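Local coordinates for protein alcohol dehydrogenase, zinc-containing (Streptococcus pneumoniae serotype 2, PDB 5YLN) that probably oxidises alcohols with NAD+ as a zinc-dependent dehydrogenase, and carries bound zinc ions, at residues A[33-38]-A[69-74]; A[176-181]-A[200-205]. One frame throughout, in Å; residues are numbered along the deposited sequence.

Contact 1. Residues A[33-38]-A[69-74]; sequences IVRIVK and IVEEVG
Ile69 meets Arg35 as an antiparallel hydrogen-bonded pair, its O taking the N-H of Arg35 at 2.8 Å and its N giving to Arg35 O at 2.9 Å. Its branched side chain runs alongside the arginine and points the same way, with CD1 3.5 Å from Arg35 NH2 and CB over one face of the guanidinium, toward its rim. The same CG1-CD1 branch, put beside the backbone N by chi1 -69°, also packs on Val37, CG1 3.9 Å from Val37 CG2, and serves cation and apolar neighbour alike. Val70 pairs with Val34 without hydrogen bonds, its side chain on the opposite face of the sheet, packing on Val86 of strand 85-88. The register slips by one residue: Glu71 and Glu72 both face Ile33, a classic beta bulge in the sheet of the GroES-like domain. Glu71 N binds Ile33 O at 2.9 Å, and the Glu71 chain, bent at chi2 (-90°), brings OE2 to Arg35 NE at 3.0 Å. This salt bridge enters near the guanidinium plane but on the anti side of the carboxylate, whose plane is turned 73° from it. Glu72 O then accepts from Ile33 N at 2.8 Å, while Glu72 N reaches Ile33 O only weakly.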
ATOM      1  N   ILE A  33     -37.009  10.099   4.965  1.00 38.10           N
ATOM      2  CA  ILE A  33     -37.487   9.896   3.597  1.00 33.83           C
ATOM      3  C   ILE A  33     -37.172  11.152   2.798  1.00 40.20           C
ATOM      4  O   ILE A  33     -37.557  12.264   3.190  1.00 41.09           O
ATOM      5  CB  ILE A  33     -38.996   9.598   3.532  1.00 34.94           C
ATOM      6  CG1 ILE A  33     -39.374   8.318   4.296  1.00 34.31           C
ATOM      7  CG2 ILE A  33     -39.477   9.548   2.066  1.00 32.52           C
ATOM      8  CD1 ILE A  33     -38.529   7.086   3.967  1.00 34.50           C
ATOM      9  N   VAL A  34     -36.492  10.975   1.670  1.00 38.45           N
ATOM     10  CA  VAL A  34     -36.053  12.070   0.815  1.00 30.33           C
ATOM     11  C   VAL A  34     -36.750  11.960  -0.533  1.00 35.54           C
ATOM     12  O   VAL A  34     -36.865  10.866  -1.098  1.00 36.91           O
ATOM     13  CB  VAL A  34     -34.514  12.061   0.658  1.00 36.38           C
ATOM     14  CG1 VAL A  34     -34.056  13.161  -0.275  1.00 36.70           C
ATOM     15  CG2 VAL A  34     -33.845  12.216   2.021  1.00 30.97           C
ATOM     16  N   ARG A  35     -37.229  13.094  -1.039  1.00 38.55           N
ATOM     17  CA  ARG A  35     -37.743  13.179  -2.402  1.00 41.67           C
ATOM     18  C   ARG A  35     -36.589  13.501  -3.343  1.00 44.01           C
ATOM     19  O   ARG A  35     -35.966  14.564  -3.220  1.00 35.46           O
ATOM     20  CB  ARG A  35     -38.832  14.245  -2.517  1.00 39.43           C
ATOM     21  CG  ARG A  35     -39.181  14.560  -3.968  1.00 40.46           C
ATOM     22  CD  ARG A  35     -40.507  15.320  -4.117  1.00 44.03           C
ATOM     23  NE  ARG A  35     -40.554  16.554  -3.332  1.00 46.10           N
ATOM     24  CZ  ARG A  35     -39.980  17.698  -3.699  1.00 47.51           C
ATOM     25  NH1 ARG A  35     -39.284  17.767  -4.829  1.00 44.68           N
ATOM     26  NH2 ARG A  35     -40.091  18.778  -2.928  1.00 40.25           N
ATOM     27  N   ILE A  36     -36.295  12.586  -4.274  1.00 41.74           N
ATOM     28  CA  ILE A  36     -35.179  12.806  -5.188  1.00 35.37           C
ATOM     29  C   ILE A  36     -35.516  13.953  -6.132  1.00 31.33           C
ATOM     30  O   ILE A  36     -36.594  13.985  -6.741  1.00 42.79           O
ATOM     31  CB  ILE A  36     -34.837  11.528  -5.974  1.00 39.44           C
ATOM     32  CG1 ILE A  36     -34.421  10.379  -5.053  1.00 31.38           C
ATOM     33  CG2 ILE A  36     -33.732  11.806  -6.973  1.00 32.64           C
ATOM     34  CD1 ILE A  36     -33.216  10.673  -4.198  1.00 29.78           C
ATOM     35  N   VAL A  37     -34.598  14.910  -6.239  1.00 35.30           N
ATOM     36  CA  VAL A  37     -34.688  15.996  -7.217  1.00 31.57           C
ATOM     37  C   VAL A  37     -33.893  15.669  -8.476  1.00 35.44           C
ATOM     38  O   VAL A  37     -34.407  15.801  -9.583  1.00 38.48           O
ATOM     39  CB  VAL A  37     -34.220  17.329  -6.586  1.00 38.62           C
ATOM     40  CG1 VAL A  37     -34.060  18.410  -7.643  1.00 38.05           C
ATOM     41  CG2 VAL A  37     -35.197  17.780  -5.502  1.00 33.39           C
ATOM     42  N   LYS A  38     -32.637  15.233  -8.319  1.00 32.99           N
ATOM     43  CA  LYS A  38     -31.771  14.912  -9.445  1.00 32.11           C
ATOM     44  C   LYS A  38     -30.860  13.751  -9.079  1.00 31.97           C
ATOM     45  O   LYS A  38     -30.455  13.604  -7.929  1.00 32.12           O
ATOM     46  CB  LYS A  38     -30.922  16.110  -9.878  1.00 36.19           C
ATOM     47  CG  LYS A  38     -31.640  17.087 -10.782  1.00 35.66           C
ATOM     48  CD  LYS A  38     -30.852  18.383 -10.923  1.00 37.65           C
ATOM     49  CE  LYS A  38     -31.713  19.432 -11.630  1.00 40.43           C
ATOM     50  NZ  LYS A  38     -30.936  20.618 -12.035  1.00 37.07           N
ATOM     51  N   ILE A  69     -34.909  16.613  -1.475  1.00 39.28           N
ATOM     52  CA  ILE A  69     -35.577  17.440  -0.475  1.00 34.54           C
ATOM     53  C   ILE A  69     -36.184  16.525   0.576  1.00 39.00           C
ATOM     54  O   ILE A  69     -36.924  15.594   0.234  1.00 33.39           O
ATOM     55  CB  ILE A  69     -36.647  18.341  -1.127  1.00 37.43           C
ATOM     56  CG1 ILE A  69     -35.956  19.407  -1.991  1.00 37.74           C
ATOM     57  CG2 ILE A  69     -37.574  18.961  -0.070  1.00 32.64           C
ATOM     58  CD1 ILE A  69     -36.895  20.242  -2.795  1.00 47.63           C
ATOM     59  N   VAL A  70     -35.835  16.765   1.851  1.00 31.41           N
ATOM     60  CA  VAL A  70     -36.365  15.962   2.947  1.00 30.26           C
ATOM     61  C   VAL A  70     -37.881  16.087   2.982  1.00 41.88           C
ATOM     62  O   VAL A  70     -38.430  17.197   2.956  1.00 36.72           O
ATOM     63  CB  VAL A  70     -35.737  16.392   4.282  1.00 33.97           C
ATOM     64  CG1 VAL A  70     -36.374  15.646   5.422  1.00 30.17           C
ATOM     65  CG2 VAL A  70     -34.219  16.159   4.271  1.00 31.86           C
ATOM     66  N   GLU A  71     -38.566  14.938   3.005  1.00 40.04           N
ATOM     67  CA  GLU A  71     -40.017  14.867   3.133  1.00 35.62           C
ATOM     68  C   GLU A  71     -40.470  14.527   4.545  1.00 34.44           C
ATOM     69  O   GLU A  71     -41.519  15.004   4.986  1.00 34.53           O
ATOM     70  CB  GLU A  71     -40.587  13.807   2.171  1.00 39.35           C
ATOM     71  CG  GLU A  71     -40.541  14.186   0.702  1.00 50.27           C
ATOM     72  CD  GLU A  71     -41.801  14.927   0.247  1.00 58.29           C
ATOM     73  OE1 GLU A  71     -42.886  14.652   0.807  1.00 57.86           O
ATOM     74  OE2 GLU A  71     -41.697  15.776  -0.670  1.00 56.83           O
ATOM     75  N   GLU A  72     -39.689  13.720   5.258  1.00 35.81           N
ATOM     76  CA  GLU A  72     -40.057  13.213   6.568  1.00 35.99           C
ATOM     77  C   GLU A  72     -38.790  12.723   7.248  1.00 40.78           C
ATOM     78  O   GLU A  72     -37.859  12.253   6.586  1.00 37.82           O
ATOM     79  CB  GLU A  72     -41.100  12.085   6.458  1.00 40.87           C
ATOM     80  CG  GLU A  72     -41.556  11.514   7.804  1.00 54.99           C
ATOM     81  CD  GLU A  72     -42.617  10.430   7.666  1.00 59.99           C
ATOM     82  OE1 GLU A  72     -42.779   9.914   6.543  1.00 58.41           O
ATOM     83  OE2 GLU A  72     -43.287  10.098   8.674  1.00 57.02           O
ATOM     84  N   VAL A  73     -38.754  12.862   8.575  1.00 31.48           N
ATOM     85  CA  VAL A  73     -37.653  12.371   9.385  1.00 40.44           C
ATOM     86  C   VAL A  73     -38.250  11.571  10.531  1.00 40.46           C
ATOM     87  O   VAL A  73     -39.407  11.764  10.911  1.00 39.72           O
ATOM     88  CB  VAL A  73     -36.743  13.504   9.931  1.00 44.05           C
ATOM     89  CG1 VAL A  73     -35.982  14.220   8.793  1.00 34.79           C
ATOM     90  CG2 VAL A  73     -37.563  14.513  10.776  1.00 44.22           C
ATOM     91  N   GLY A  74     -37.435  10.673  11.088  1.00 39.44           N
ATOM     92  CA  GLY A  74     -37.820   9.933  12.270  1.00 40.76           C
ATOM     93  C   GLY A  74     -37.602  10.738  13.536  1.00 42.08           C
ATOM     94  O   GLY A  74     -37.005  11.814  13.508  1.00 45.55           O
TER

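Contact 2. Residues A[176-181]-A[200-205]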
ATOM      1  N   ALA A 176       0.198   9.791 -13.056  1.00 27.14           N
ATOM      2  CA  ALA A 176      -0.456   9.251 -14.235  1.00 31.62           C
ATOM      3  C   ALA A 176      -1.813   8.709 -13.821  1.00 32.29           C
ATOM      4  O   ALA A 176      -1.948   8.088 -12.763  1.00 31.42           O
ATOM      5  CB  ALA A 176       0.374   8.146 -14.896  1.00 29.79           C
ATOM      6  N   ILE A 177      -2.822   8.958 -14.648  1.00 36.19           N
ATOM      7  CA  ILE A 177      -4.156   8.417 -14.434  1.00 30.98           C
ATOM      8  C   ILE A 177      -4.455   7.458 -15.582  1.00 30.86           C
ATOM      9  O   ILE A 177      -4.315   7.822 -16.759  1.00 31.59           O
ATOM     10  CB  ILE A 177      -5.198   9.541 -14.312  1.00 34.32           C
ATOM     11  CG1 ILE A 177      -4.824  10.408 -13.108  1.00 30.01           C
ATOM     12  CG2 ILE A 177      -6.597   8.973 -14.100  1.00 28.94           C
ATOM     13  CD1 ILE A 177      -5.592  11.721 -13.021  1.00 30.64           C
ATOM     14  N   ILE A 178      -4.785   6.217 -15.236  1.00 28.07           N
ATOM     15  CA  ILE A 178      -5.028   5.166 -16.212  1.00 28.64           C
ATOM     16  C   ILE A 178      -6.534   5.005 -16.330  1.00 31.67           C
ATOM     17  O   ILE A 178      -7.184   4.408 -15.461  1.00 34.32           O
ATOM     18  CB  ILE A 178      -4.358   3.844 -15.822  1.00 40.94           C
ATOM     19  CG1 ILE A 178      -2.929   4.114 -15.352  1.00 39.16           C
ATOM     20  CG2 ILE A 178      -4.356   2.894 -17.018  1.00 36.38           C
ATOM     21  CD1 ILE A 178      -2.074   4.789 -16.383  1.00 38.02           C
ATOM     22  N   GLY A 179      -7.083   5.523 -17.411  1.00 30.84           N
ATOM     23  CA  GLY A 179      -8.498   5.394 -17.648  1.00 33.36           C
ATOM     24  C   GLY A 179      -9.122   6.761 -17.589  1.00 32.24           C
ATOM     25  O   GLY A 179      -9.169   7.384 -16.526  1.00 33.10           O
ATOM     26  N   SER A 180      -9.580   7.239 -18.739  1.00 36.96           N
ATOM     27  CA  SER A 180     -10.085   8.593 -18.890  1.00 42.39           C
ATOM     28  C   SER A 180     -11.610   8.636 -18.933  1.00 43.70           C
ATOM     29  O   SER A 180     -12.171   9.594 -19.458  1.00 39.52           O
ATOM     30  CB  SER A 180      -9.490   9.220 -20.154  1.00 42.75           C
ATOM     31  OG  SER A 180      -9.521  10.632 -20.097  1.00 44.52           O
ATOM     32  N   GLY A 181     -12.287   7.609 -18.400  1.00 40.99           N
ATOM     33  CA  GLY A 181     -13.720   7.650 -18.212  1.00 39.93           C
ATOM     34  C   GLY A 181     -14.084   8.558 -17.050  1.00 43.10           C
ATOM     35  O   GLY A 181     -13.256   9.335 -16.569  1.00 38.95           O
ATOM     36  N   ILE A 200      -0.538  13.033 -16.212  1.00 28.09           N
ATOM     37  CA  ILE A 200      -0.465  12.312 -17.471  1.00 31.33           C
ATOM     38  C   ILE A 200      -1.714  11.439 -17.584  1.00 39.31           C
ATOM     39  O   ILE A 200      -1.910  10.513 -16.790  1.00 36.34           O
ATOM     40  CB  ILE A 200       0.822  11.486 -17.537  1.00 35.62           C
ATOM     41  CG1 ILE A 200       2.016  12.391 -17.204  1.00 38.49           C
ATOM     42  CG2 ILE A 200       0.948  10.814 -18.900  1.00 32.92           C
ATOM     43  CD1 ILE A 200       3.284  11.660 -16.781  1.00 37.54           C
ATOM     44  N   MET A 201      -2.590  11.744 -18.538  1.00 29.02           N
ATOM     45  CA  MET A 201      -3.748  10.891 -18.771  1.00 32.84           C
ATOM     46  C   MET A 201      -3.373   9.820 -19.782  1.00 29.72           C
ATOM     47  O   MET A 201      -2.811  10.127 -20.839  1.00 34.37           O
ATOM     48  CB  MET A 201      -4.958  11.687 -19.268  1.00 39.01           C
ATOM     49  CG  MET A 201      -6.278  10.878 -19.260  1.00 48.89           C
ATOM     50  SD  MET A 201      -7.030  10.683 -17.611  1.00 56.06           S
ATOM     51  CE  MET A 201      -6.463  12.182 -16.900  1.00 29.12           C
ATOM     52  N   VAL A 202      -3.676   8.568 -19.446  1.00 41.64           N
ATOM     53  CA  VAL A 202      -3.403   7.414 -20.299  1.00 34.21           C
ATOM     54  C   VAL A 202      -4.729   6.744 -20.619  1.00 32.59           C
ATOM     55  O   VAL A 202      -5.519   6.465 -19.707  1.00 30.30           O
ATOM     56  CB  VAL A 202      -2.434   6.427 -19.617  1.00 36.81           C
ATOM     57  CG1 VAL A 202      -2.111   5.236 -20.546  1.00 32.97           C
ATOM     58  CG2 VAL A 202      -1.174   7.149 -19.224  1.00 32.44           C
ATOM     59  N   ASP A 203      -4.977   6.509 -21.913  1.00 34.03           N
ATOM     60  CA  ASP A 203      -6.202   5.880 -22.398  1.00 39.23           C
ATOM     61  C   ASP A 203      -5.980   5.432 -23.847  1.00 42.12           C
ATOM     62  O   ASP A 203      -4.987   5.791 -24.485  1.00 45.25           O
ATOM     63  CB  ASP A 203      -7.390   6.843 -22.255  1.00 43.41           C
ATOM     64  CG  ASP A 203      -8.735   6.137 -22.289  1.00 47.75           C
ATOM     65  OD1 ASP A 203      -9.046   5.505 -23.318  1.00 59.44           O
ATOM     66  OD2 ASP A 203      -9.482   6.209 -21.290  1.00 49.01           O
ATOM     67  N   LEU A 204      -6.915   4.626 -24.358  1.00 46.98           N
ATOM     68  CA  LEU A 204      -6.918   4.208 -25.762  1.00 48.26           C
ATOM     69  C   LEU A 204      -7.635   5.207 -26.662  1.00 47.30           C
ATOM     70  O   LEU A 204      -7.207   5.437 -27.795  1.00 49.29           O
ATOM     71  CB  LEU A 204      -7.581   2.834 -25.912  1.00 52.14           C
ATOM     72  CG  LEU A 204      -7.155   1.726 -24.940  1.00 64.20           C
ATOM     73  CD1 LEU A 204      -8.184   0.598 -24.907  1.00 65.46           C
ATOM     74  CD2 LEU A 204      -5.776   1.176 -25.292  1.00 66.35           C
ATOM     75  N   ASP A 205      -8.704   5.817 -26.155  1.00 50.70           N
ATOM     76  CA  ASP A 205      -9.582   6.707 -26.912  1.00 49.12           C
ATOM     77  C   ASP A 205      -9.017   8.127 -26.935  1.00 47.57           C
ATOM     78  O   ASP A 205      -8.864   8.761 -25.880  1.00 40.42           O
ATOM     79  CB  ASP A 205     -10.966   6.682 -26.267  1.00 53.13           C
ATOM     80  CG  ASP A 205     -11.968   7.604 -26.934  1.00 56.87           C
ATOM     81  OD1 ASP A 205     -11.577   8.545 -27.652  1.00 61.84           O
ATOM     82  OD2 ASP A 205     -13.178   7.384 -26.712  1.00 65.98           O
TER
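Three backbone bonds join the two parallel strands: Ile177 N to Ile200 O, Val202 N to Ile177 O at 2.9 Å, and Gly179 N to Val202 O. On one face Ile178 and Val202 lie side by side, the Ile178 tip CD1 reaching 3.6 Å from Val202 CB; two beta-branched residues suit this extended, buried setting. On the other face Met201, bent at chi2 (77°), swings its thioether across Ile177, putting CE 3.9 Å from Ile177 CB. Met201 CG, turned anti to the backbone N (chi1 -169°), lies 3.4 Å from Ser180 OG; the short serine side chain packs against the methionine, OG near SD too. At the end of strand 198-203, Asp203 continues the pairing with its side chain: OD2 accepts from Ser180 N, beyond the end of strand 174-178, at 2.8 Å through its anti lone pair. The strands belong to a right-handed beta-alpha-beta crossover of the Rossmann type, and Gly179 and Gly181 fit a GxGxxG turn, consistent with dinucleotide binding in this family. At the positive phi of Gly179 (114°) a CB would collide with the carbonyl O of Ile178, which suits glycine; Gly181 is the N-cap residue of helix 182-191. Farther out, Asp203 OD1 accepts from Asp205 N at 2.9 Å, an Asx turn, and pairs with Arg208, so both carboxylate oxygens are used. Asp205, at the N-cap of helix 206-214, accepts a weak bond from Asn207 N on OD1 and salt-bridges Arg208 through OD2. Helix 252-261 covers the Ile178 and Val202 face through Phe257, whereas Leu188 of helix 182-191 packs on Ile177 and Met201.

From the N terminus, after strands 4-12 and 15-22, the chain lays down strand 33-39, passes through helix 43-50, and returns on strand 66-72 to close contact 1 across a 30-residue excursion that carries the zinc ligands Cys42 and His64. It then continues past the four-cysteine zinc site before entering the parallel sheet. There contact 2 closes a shorter loop of 18 residues, holding helix 182-191. The two loops follow in series and neither nests nor crosses. Contact 1 ties antiparallel strands of the mixed sheet, contact 2 parallel neighbours of the Rossmann-type sheet; their centres lie about 37 Å apart, on opposite sides of the chain's centre.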